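Local coordinates for major capsid protein (Faustovirus, PDB 5J7O) that builds the trimeric double jelly-roll capsomer that probably tiles the outer shell of this large double-stranded DNA virus, at residues Asn461-Gln464 / Trp465-Trp468; Ser490-Asp493 / Thr494-Pro497; Asp27-Lys30 / Ser31-Leu35; Phe568-Cys572 / Leu573-Thr577. All coordinates share one frame; numbering follows the deposited sequence.

How the contacts relate
Contacts 1 and 4 are buried, whereas contacts 2 and 3 are partly buried and lie toward the two ends of the long subunit, their centres about 110 Å apart on opposite sides of the chain's centre. No two contacts touch; the nearest pair, 1 and 4, stays about 17 Å apart between nearest atoms. Each holds a different element: a helix start, a hairpin loop, helix 22-38 near the N-terminus and a strand exit. Contact 1 combines a salt bridge and an amide-carboxylate bond with helix-capping backbone bonds, contact 2 gathers donors of one residue round a carboxylate oxygen, beside small apolar touches, contact 3 rests on helix backbone bonds, and contact 4 on apolar packing round a proline.

Contact 1. Residues Asn461-Gln464 / Trp465-Trp468; sequences NTYQ and WRDW
Tyr463 and Arg466 run side by side, pointing the same way, at the start of the short helix 464-467, where Tyr463 is the N-cap residue. The guanidinium lies obliquely to the phenol ring, with planes 31° apart, and CD2 of Tyr463 sits over one guanidinium face, 3.5 Å from Arg466 CZ. At the rim of that group, in its plane, Asp467 OD1 takes both NE (3.0 Å) and NH2 of Arg466, a side-on salt bridge that fixes the rotation of the guanidinium; NH2 also reaches Asn476. The other oxygen, Asp467 OD2, is met on its anti side by Asn461 ND2 at 3.2 Å, slightly out of the carboxylate plane; ND2 also bonds Asn455 O. These two side chains cross at about a right angle. Asn461, its CG beside its own carbonyl carbon (chi1 -176°), aims OD1 at Tyr463 N, which donates at 2.8 Å in an Asx turn. Trp465 turns its indole edge to the turn, with CD1 3.2 Å from Thr462 O, while Arg176 makes a cation-pi contact with the indole. One oxygen closes the first helical turn: Tyr463 O accepts from Arg466 N at 2.9 Å and from Asp467 N at 2.8 Å.

Contact 2. Residues Ser490-Asp493 / Thr494-Pro497; sequences SIDD and TVAP
Thr494 and Asp492 meet in the loop of a beta hairpin that joins the long antiparallel strands 473-490 and 503-521, far from the centre of the chain. Asp492 OD1 is the hub. Thr494 N donates to it at 3.3 Å in a nearly straight bond (167°), arriving from above the carboxylate plane, 45° out of it. The arrangement resembles an Asx turn, though the bond is long. Thr494 OG1 lies 3.1 Å from the same OD1, a possible second bond that remains unsettled because its proton has another acceptor within reach. With OG1 placed between its own backbone N and carbonyl carbon (chi1 77°), the hydroxyl lies on the carboxylate's side.

Val495 comes in beside Asp492, crossing it at about a right angle, and sets CG1 3.6 Å from Asp492 CB, also brushing the carboxylate. Both Thr494 and Val495 touch a crystal neighbour, so the lattice may influence their poses.

Asp493, third of the residues most covered, joins the two halves of the loop and turns its carboxylate to the trimer: OD1 forms a salt bridge with Lys504 of the second subunit. Leu363 of that subunit also packs on Asp493, and its Gly361 packs on Ala496 and Pro497. At the mouth of the loop Ser490 and Pro497 bring their CA atoms to 5.9 Å, and Ser490 CB rests 4.1 Å from Pro497 CG.

Contact 3. Residues Asp27-Lys30 / Ser31-Leu35; sequences DRIK and SIMCL
Ser31 opens this turn of alpha helix 22-38 with an i to i+4 bond, its N donating to Asp27 O at 2.9 Å. Its CB rests against the same carbonyl oxygen, while OG points to a different partner and hydrogen-bonds the backbone of the bound peptide. One turn later, Ser31 O takes Cys34 N and Leu35 N, so a single carbonyl serves two donors.

Ile32 N bonds Arg28 O at 2.9 Å in a nearly straight line (165°). Its CG1 branch folds back over that oxygen, and CD1 ends 3.9 Å from Arg28 NH2. The two side chains lie side by side, pointing the same way, and CD1 meets the guanidinium obliquely. Arg28 bends at chi3 (45°), and its NH2 bonds Asp50 O, tying the helix to the neighbouring helix 48-52.

Met33 N donates to Ile29 O at 3.0 Å. The thioether chain crosses Ile29 and bends at its last torsion (chi3 -58°), which swings the methyl CE back toward the preceding turn, 3.9 Å from Ile29 CG2. CE also lies 3.7 Å from Lys30 CA. Pro46 packs on Ile29, Ile32 and Met33 alike, while Ile408 of the third subunit also reaches Ile29.

Cys34 continues the pattern less firmly. Its side chain turns to a modified side chain of the bound peptide, and its bond to the helix turn before is weak, with Cys34 N 3.4 Å from Lys30 O.

Contact 4. Residues Phe568-Cys572 / Leu573-Thr577; sequences FLNFC and LYPGT
The Phe568 ring presents its edge to Pro575: CZ lies 3.9 Å from Pro575 CB, which sits near the ring plane. Phe446 stacks with this ring, and Phe212 meets it with planes at about 45°. The amide of Asn570 crosses the proline at about a right angle, ND2 coming within 4.0 Å of Pro575 CD. Cys572 supplies the third wall. Its SG stands between its own backbone N and carbonyl carbon (chi1 65°), a rotation that aims sulfur at the proline, 3.7 Å from CD and 3.4 Å from Pro575 N.

Asn570 also holds the backbone bend. Its OD1 accepts from Cys572 N at 2.9 Å, with the donor well above the carbonyl plane, and ND2 makes a weak bond to Cys572 O. That carbonyl is also bonded by Tyr71 OH of the second subunit. Pro575 itself sits in the next turn, where Tyr574 O takes Thr577 OG1 at 2.8 Å on an in-plane lone pair, along with Thr577 N.

The whole marks the exit of strand 567-570, outermost, within this chain, in its four-stranded antiparallel sheet of the double jelly-roll: an Asx turn at Asn570, then a type II beta turn from Tyr574 to Thr577.

Contact 1. Residues Asn461-Gln464 / Trp465-Trp468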
loop_
_atom_site.group_PDB
_atom_site.type_symbol
_atom_site.label_atom_id
_atom_site.label_comp_id
_atom_site.label_asym_id
_atom_site.label_seq_id
_atom_site.Cartn_x
_atom_site.Cartn_y
_atom_site.Cartn_z
ATOM N N ASN B 461 26.797 -13.544 7.926
ATOM C CA ASN B 461 25.903 -12.947 6.943
ATOM C C ASN B 461 25.857 -11.438 7.158
ATOM O O ASN B 461 25.398 -10.967 8.203
ATOM C CB ASN B 461 24.507 -13.557 7.057
ATOM C CG ASN B 461 23.550 -13.049 5.990
ATOM O OD1 ASN B 461 23.916 -12.238 5.137
ATOM N ND2 ASN B 461 22.315 -13.538 6.027
ATOM N N THR B 462 26.337 -10.683 6.167
ATOM C CA THR B 462 26.291 -9.229 6.244
ATOM C C THR B 462 24.887 -8.677 6.046
ATOM O O THR B 462 24.669 -7.484 6.287
ATOM C CB THR B 462 27.240 -8.614 5.213
ATOM O OG1 THR B 462 26.849 -9.020 3.896
ATOM C CG2 THR B 462 28.669 -9.063 5.475
ATOM N N TYR B 463 23.938 -9.505 5.611
ATOM C CA TYR B 463 22.535 -9.127 5.534
ATOM C C TYR B 463 21.710 -9.744 6.658
ATOM O O TYR B 463 20.479 -9.804 6.554
ATOM C CB TYR B 463 21.953 -9.512 4.173
ATOM C CG TYR B 463 22.328 -8.565 3.055
ATOM C CD1 TYR B 463 23.512 -8.727 2.348
ATOM C CD2 TYR B 463 21.496 -7.509 2.705
ATOM C CE1 TYR B 463 23.859 -7.863 1.326
ATOM C CE2 TYR B 463 21.835 -6.640 1.683
ATOM C CZ TYR B 463 23.016 -6.821 0.997
ATOM O OH TYR B 463 23.356 -5.959 -0.020
ATOM N N GLN B 464 22.365 -10.209 7.729
ATOM C CA GLN B 464 21.636 -10.758 8.867
ATOM C C GLN B 464 20.706 -9.725 9.484
ATOM O O GLN B 464 19.633 -10.078 9.989
ATOM C CB GLN B 464 22.609 -11.275 9.928
ATOM C CG GLN B 464 21.915 -11.949 11.104
ATOM C CD GLN B 464 22.693 -11.838 12.398
ATOM O OE1 GLN B 464 22.292 -12.389 13.424
ATOM N NE2 GLN B 464 23.807 -11.119 12.360
ATOM N N TRP B 465 21.096 -8.446 9.452
ATOM C CA TRP B 465 20.234 -7.377 9.944
ATOM C C TRP B 465 18.863 -7.391 9.276
ATOM O O TRP B 465 17.891 -6.896 9.859
ATOM C CB TRP B 465 20.905 -6.020 9.721
ATOM C CG TRP B 465 21.053 -5.662 8.273
ATOM C CD1 TRP B 465 22.092 -5.985 7.451
ATOM C CD2 TRP B 465 20.130 -4.910 7.477
ATOM N NE1 TRP B 465 21.875 -5.480 6.192
ATOM C CE2 TRP B 465 20.675 -4.816 6.181
ATOM C CE3 TRP B 465 18.894 -4.308 7.733
ATOM C CZ2 TRP B 465 20.028 -4.146 5.145
ATOM C CZ3 TRP B 465 18.255 -3.643 6.704
ATOM C CH2 TRP B 465 18.822 -3.567 5.427
ATOM N N ARG B 466 18.769 -7.942 8.069
ATOM C CA ARG B 466 17.530 -8.013 7.301
ATOM C C ARG B 466 16.948 -9.417 7.220
ATOM O O ARG B 466 15.729 -9.580 7.308
ATOM C CB ARG B 466 17.774 -7.490 5.881
ATOM C CG ARG B 466 16.553 -7.468 4.984
ATOM C CD ARG B 466 16.971 -7.373 3.528
ATOM N NE ARG B 466 17.606 -8.607 3.071
ATOM C CZ ARG B 466 18.282 -8.726 1.934
ATOM N NH1 ARG B 466 18.427 -7.680 1.130
ATOM N NH2 ARG B 466 18.822 -9.889 1.600
ATOM N N ASP B 467 17.791 -10.438 7.069
ATOM C CA ASP B 467 17.321 -11.794 6.815
ATOM C C ASP B 467 16.868 -12.534 8.067
ATOM O O ASP B 467 16.309 -13.628 7.940
ATOM C CB ASP B 467 18.419 -12.618 6.134
ATOM C CG ASP B 467 18.768 -12.103 4.752
ATOM O OD1 ASP B 467 17.972 -11.325 4.187
ATOM O OD2 ASP B 467 19.836 -12.486 4.229
ATOM N N TRP B 468 17.081 -11.977 9.263
ATOM C CA TRP B 468 16.868 -12.755 10.480
ATOM C C TRP B 468 15.407 -13.159 10.656
ATOM O O TRP B 468 15.125 -14.238 11.189
ATOM C CB TRP B 468 17.361 -11.977 11.701
ATOM C CG TRP B 468 16.446 -10.882 12.144
ATOM C CD1 TRP B 468 16.465 -9.581 11.737
ATOM C CD2 TRP B 468 15.376 -10.992 13.088
ATOM N NE1 TRP B 468 15.471 -8.873 12.368
ATOM C CE2 TRP B 468 14.788 -9.717 13.203
ATOM C CE3 TRP B 468 14.857 -12.045 13.847
ATOM C CZ2 TRP B 468 13.706 -9.468 14.044
ATOM C CZ3 TRP B 468 13.785 -11.795 14.682
ATOM C CH2 TRP B 468 13.222 -10.517 14.775
#

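Contact 2. Residues Ser490-Asp493 / Thr494-Pro497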
loop_
_atom_site.group_PDB
_atom_site.type_symbol
_atom_site.label_atom_id
_atom_site.label_comp_id
_atom_site.label_asym_id
_atom_site.label_seq_id
_atom_site.Cartn_x
_atom_site.Cartn_y
_atom_site.Cartn_z
ATOM N N SER B 490 35.549 17.647 -33.258
ATOM C CA SER B 490 36.491 17.726 -34.367
ATOM C C SER B 490 37.743 18.469 -33.919
ATOM O O SER B 490 37.655 19.586 -33.398
ATOM C CB SER B 490 35.856 18.433 -35.565
ATOM O OG SER B 490 36.848 18.959 -36.429
ATOM N N ILE B 491 38.906 17.850 -34.124
ATOM C CA ILE B 491 40.178 18.432 -33.707
ATOM C C ILE B 491 40.917 19.088 -34.868
ATOM O O ILE B 491 42.060 19.522 -34.703
ATOM C CB ILE B 491 41.073 17.386 -33.024
ATOM C CG1 ILE B 491 41.452 16.285 -34.014
ATOM C CG2 ILE B 491 40.379 16.808 -31.798
ATOM C CD1 ILE B 491 42.759 15.597 -33.688
ATOM N N ASP B 492 40.295 19.165 -36.043
ATOM C CA ASP B 492 40.904 19.794 -37.211
ATOM C C ASP B 492 39.810 20.562 -37.937
ATOM O O ASP B 492 38.876 19.957 -38.473
ATOM C CB ASP B 492 41.554 18.756 -38.127
ATOM C CG ASP B 492 42.486 19.379 -39.152
ATOM O OD1 ASP B 492 42.407 20.605 -39.374
ATOM O OD2 ASP B 492 43.299 18.635 -39.741
ATOM N N ASP B 493 39.922 21.887 -37.954
ATOM C CA ASP B 493 38.882 22.747 -38.501
ATOM C C ASP B 493 38.996 22.959 -40.005
ATOM O O ASP B 493 38.196 23.714 -40.568
ATOM C CB ASP B 493 38.896 24.102 -37.789
ATOM C CG ASP B 493 38.140 24.074 -36.473
ATOM O OD1 ASP B 493 37.197 23.264 -36.347
ATOM O OD2 ASP B 493 38.485 24.863 -35.568
ATOM N N THR B 494 39.956 22.318 -40.671
ATOM C CA THR B 494 40.094 22.435 -42.116
ATOM C C THR B 494 39.574 21.217 -42.867
ATOM O O THR B 494 39.521 21.246 -44.101
ATOM C CB THR B 494 41.561 22.671 -42.498
ATOM O OG1 THR B 494 42.289 21.440 -42.403
ATOM C CG2 THR B 494 42.194 23.698 -41.571
ATOM N N VAL B 495 39.191 20.156 -42.161
ATOM C CA VAL B 495 38.662 18.942 -42.770
ATOM C C VAL B 495 37.276 18.680 -42.195
ATOM O O VAL B 495 37.043 18.875 -40.996
ATOM C CB VAL B 495 39.600 17.737 -42.543
ATOM C CG1 VAL B 495 39.887 17.547 -41.061
ATOM C CG2 VAL B 495 39.014 16.469 -43.150
ATOM N N ALA B 496 36.355 18.259 -43.056
ATOM C CA ALA B 496 34.991 18.003 -42.619
ATOM C C ALA B 496 34.972 16.879 -41.585
ATOM O O ALA B 496 35.702 15.890 -41.728
ATOM C CB ALA B 496 34.105 17.638 -43.810
ATOM N N PRO B 497 34.162 17.000 -40.530
ATOM C CA PRO B 497 34.143 15.941 -39.505
ATOM C C PRO B 497 33.620 14.608 -40.013
ATOM O O PRO B 497 34.177 13.561 -39.665
ATOM C CB PRO B 497 33.230 16.529 -38.416
ATOM C CG PRO B 497 33.238 18.006 -38.657
ATOM C CD PRO B 497 33.358 18.169 -40.137
#

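Contact 3. Residues Asp27-Lys30 / Ser31-Leu35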
loop_
_atom_site.group_PDB
_atom_site.type_symbol
_atom_site.label_atom_id
_atom_site.label_comp_id
_atom_site.label_asym_id
_atom_site.label_seq_id
_atom_site.Cartn_x
_atom_site.Cartn_y
_atom_site.Cartn_z
ATOM N N ASP B 27 -50.117 -10.086 11.156
ATOM C CA ASP B 27 -50.980 -10.923 11.984
ATOM C C ASP B 27 -50.535 -10.901 13.440
ATOM O O ASP B 27 -51.370 -10.910 14.351
ATOM C CB ASP B 27 -50.995 -12.355 11.451
ATOM C CG ASP B 27 -51.765 -12.486 10.154
ATOM O OD1 ASP B 27 -52.723 -11.710 9.950
ATOM O OD2 ASP B 27 -51.416 -13.366 9.340
ATOM N N ARG B 28 -49.221 -10.872 13.679
ATOM C CA ARG B 28 -48.728 -10.810 15.049
ATOM C C ARG B 28 -49.072 -9.476 15.700
ATOM O O ARG B 28 -49.437 -9.431 16.880
ATOM C CB ARG B 28 -47.219 -11.053 15.078
ATOM C CG ARG B 28 -46.809 -12.420 14.557
ATOM C CD ARG B 28 -45.461 -12.856 15.113
ATOM N NE ARG B 28 -45.361 -12.606 16.548
ATOM C CZ ARG B 28 -44.475 -11.782 17.100
ATOM N NH1 ARG B 28 -43.601 -11.141 16.338
ATOM N NH2 ARG B 28 -44.456 -11.609 18.414
ATOM N N ILE B 29 -48.973 -8.381 14.945
ATOM C CA ILE B 29 -49.306 -7.068 15.489
ATOM C C ILE B 29 -50.801 -6.968 15.764
ATOM O O ILE B 29 -51.221 -6.554 16.852
ATOM C CB ILE B 29 -48.834 -5.957 14.535
ATOM C CG1 ILE B 29 -47.307 -5.945 14.442
ATOM C CG2 ILE B 29 -49.363 -4.604 14.987
ATOM C CD1 ILE B 29 -46.771 -4.989 13.399
ATOM N N LYS B 30 -51.624 -7.342 14.781
ATOM C CA LYS B 30 -53.073 -7.290 14.960
ATOM C C LYS B 30 -53.516 -8.155 16.131
ATOM O O LYS B 30 -54.428 -7.783 16.880
ATOM C CB LYS B 30 -53.775 -7.724 13.672
ATOM C CG LYS B 30 -55.270 -7.943 13.823
ATOM C CD LYS B 30 -55.930 -8.182 12.477
ATOM C CE LYS B 30 -55.742 -6.983 11.562
ATOM N NZ LYS B 30 -56.453 -7.154 10.266
ATOM N N SER B 31 -52.879 -9.312 16.308
ATOM C CA SER B 31 -53.179 -10.161 17.456
ATOM C C SER B 31 -52.779 -9.474 18.757
ATOM O O SER B 31 -53.607 -9.292 19.658
ATOM C CB SER B 31 -52.462 -11.504 17.308
ATOM O OG SER B 31 -52.552 -12.269 18.496
ATOM N N ILE B 32 -51.510 -9.065 18.859
ATOM C CA ILE B 32 -50.984 -8.507 20.105
ATOM C C ILE B 32 -51.818 -7.317 20.564
ATOM O O ILE B 32 -52.069 -7.144 21.763
ATOM C CB ILE B 32 -49.499 -8.132 19.932
ATOM C CG1 ILE B 32 -48.633 -9.393 19.891
ATOM C CG2 ILE B 32 -49.036 -7.214 21.052
ATOM C CD1 ILE B 32 -47.177 -9.125 19.575
ATOM N N MET B 33 -52.274 -6.487 19.622
ATOM C CA MET B 33 -53.116 -5.354 19.993
ATOM C C MET B 33 -54.447 -5.807 20.579
ATOM O O MET B 33 -55.013 -5.117 21.434
ATOM C CB MET B 33 -53.356 -4.451 18.784
ATOM C CG MET B 33 -52.157 -3.616 18.376
ATOM S SD MET B 33 -52.536 -2.522 16.996
ATOM C CE MET B 33 -53.069 -3.712 15.770
ATOM N N CYS B 34 -54.960 -6.957 20.139
ATOM C CA CYS B 34 -56.263 -7.406 20.619
ATOM C C CYS B 34 -56.158 -8.098 21.973
ATOM O O CYS B 34 -57.047 -7.943 22.818
ATOM C CB CYS B 34 -56.915 -8.332 19.593
ATOM S SG CYS B 34 -58.698 -8.530 19.825
ATOM N N LEU B 35 -55.090 -8.870 22.194
ATOM C CA LEU B 35 -54.862 -9.459 23.510
ATOM C C LEU B 35 -54.753 -8.375 24.575
ATOM O O LEU B 35 -55.487 -8.383 25.569
ATOM C CB LEU B 35 -53.595 -10.319 23.500
ATOM C CG LEU B 35 -53.651 -11.758 22.984
ATOM C CD1 LEU B 35 -53.560 -11.792 21.477
ATOM C CD2 LEU B 35 -52.519 -12.570 23.592
#

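Contact 4. Residues Phe568-Cys572 / Leu573-Thr577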
loop_
_atom_site.group_PDB
_atom_site.type_symbol
_atom_site.label_atom_id
_atom_site.label_comp_id
_atom_site.label_asym_id
_atom_site.label_seq_id
_atom_site.Cartn_x
_atom_site.Cartn_y
_atom_site.Cartn_z
ATOM N N PHE B 568 0.669 -21.450 7.532
ATOM C CA PHE B 568 -0.356 -21.384 8.570
ATOM C C PHE B 568 -1.189 -22.657 8.500
ATOM O O PHE B 568 -1.994 -22.823 7.577
ATOM C CB PHE B 568 -1.226 -20.136 8.386
ATOM C CG PHE B 568 -2.187 -19.880 9.514
ATOM C CD1 PHE B 568 -3.463 -20.418 9.491
ATOM C CD2 PHE B 568 -1.822 -19.081 10.586
ATOM C CE1 PHE B 568 -4.352 -20.178 10.520
ATOM C CE2 PHE B 568 -2.709 -18.836 11.620
ATOM C CZ PHE B 568 -3.975 -19.386 11.586
ATOM N N LEU B 569 -0.993 -23.557 9.464
ATOM C CA LEU B 569 -1.729 -24.817 9.523
ATOM C C LEU B 569 -2.942 -24.621 10.426
ATOM O O LEU B 569 -2.807 -24.566 11.651
ATOM C CB LEU B 569 -0.839 -25.942 10.047
ATOM C CG LEU B 569 0.617 -26.028 9.578
ATOM C CD1 LEU B 569 1.326 -27.183 10.271
ATOM C CD2 LEU B 569 0.706 -26.181 8.073
ATOM N N ASN B 570 -4.127 -24.539 9.829
ATOM C CA ASN B 570 -5.340 -24.178 10.553
ATOM C C ASN B 570 -6.148 -25.415 10.925
ATOM O O ASN B 570 -6.257 -26.364 10.142
ATOM C CB ASN B 570 -6.201 -23.228 9.719
ATOM C CG ASN B 570 -7.426 -22.744 10.467
ATOM O OD1 ASN B 570 -7.484 -22.801 11.695
ATOM N ND2 ASN B 570 -8.416 -22.260 9.726
ATOM N N PHE B 571 -6.725 -25.391 12.131
ATOM C CA PHE B 571 -7.577 -26.471 12.613
ATOM C C PHE B 571 -8.878 -25.956 13.221
ATOM O O PHE B 571 -9.643 -26.752 13.781
ATOM C CB PHE B 571 -6.831 -27.331 13.639
ATOM C CG PHE B 571 -5.483 -27.790 13.173
ATOM C CD1 PHE B 571 -5.364 -28.857 12.298
ATOM C CD2 PHE B 571 -4.332 -27.156 13.611
ATOM C CE1 PHE B 571 -4.123 -29.283 11.870
ATOM C CE2 PHE B 571 -3.088 -27.578 13.186
ATOM C CZ PHE B 571 -2.983 -28.642 12.313
ATOM N N CYS B 572 -9.143 -24.656 13.135
ATOM C CA CYS B 572 -10.387 -24.073 13.613
ATOM C C CYS B 572 -11.021 -23.260 12.493
ATOM O O CYS B 572 -10.373 -22.921 11.499
ATOM C CB CYS B 572 -10.164 -23.187 14.847
ATOM S SG CYS B 572 -9.160 -21.718 14.539
ATOM N N LEU B 573 -12.305 -22.948 12.666
ATOM C CA LEU B 573 -13.029 -22.214 11.635
ATOM C C LEU B 573 -12.748 -20.719 11.681
ATOM O O LEU B 573 -12.798 -20.053 10.641
ATOM C CB LEU B 573 -14.532 -22.459 11.763
ATOM C CG LEU B 573 -15.048 -23.825 11.311
ATOM C CD1 LEU B 573 -16.551 -23.919 11.513
ATOM C CD2 LEU B 573 -14.683 -24.075 9.856
ATOM N N TYR B 574 -12.454 -20.171 12.857
ATOM C CA TYR B 574 -12.294 -18.726 13.031
ATOM C C TYR B 574 -11.063 -18.437 13.875
ATOM O O TYR B 574 -11.166 -18.048 15.046
ATOM C CB TYR B 574 -13.555 -18.120 13.651
ATOM C CG TYR B 574 -14.801 -18.470 12.877
ATOM C CD1 TYR B 574 -15.103 -17.824 11.687
ATOM C CD2 TYR B 574 -15.666 -19.461 13.323
ATOM C CE1 TYR B 574 -16.234 -18.145 10.968
ATOM C CE2 TYR B 574 -16.802 -19.789 12.611
ATOM C CZ TYR B 574 -17.081 -19.127 11.434
ATOM O OH TYR B 574 -18.211 -19.448 10.719
ATOM N N PRO B 575 -9.872 -18.606 13.304
ATOM C CA PRO B 575 -8.649 -18.203 14.017
ATOM C C PRO B 575 -8.650 -16.705 14.278
ATOM O O PRO B 575 -8.794 -15.896 13.358
ATOM C CB PRO B 575 -7.528 -18.620 13.057
ATOM C CG PRO B 575 -8.176 -18.668 11.716
ATOM C CD PRO B 575 -9.579 -19.131 11.959
ATOM N N GLY B 576 -8.502 -16.341 15.547
ATOM C CA GLY B 576 -8.537 -14.951 15.975
ATOM C C GLY B 576 -9.715 -14.582 16.850
ATOM O O GLY B 576 -9.734 -13.465 17.395
ATOM N N THR B 577 -10.706 -15.454 17.013
ATOM C CA THR B 577 -11.859 -15.190 17.856
ATOM C C THR B 577 -11.734 -15.950 19.170
ATOM O O THR B 577 -11.098 -17.003 19.242
ATOM C CB THR B 577 -13.155 -15.587 17.146
ATOM O OG1 THR B 577 -13.087 -16.967 16.767
ATOM C CG2 THR B 577 -13.359 -14.735 15.902
#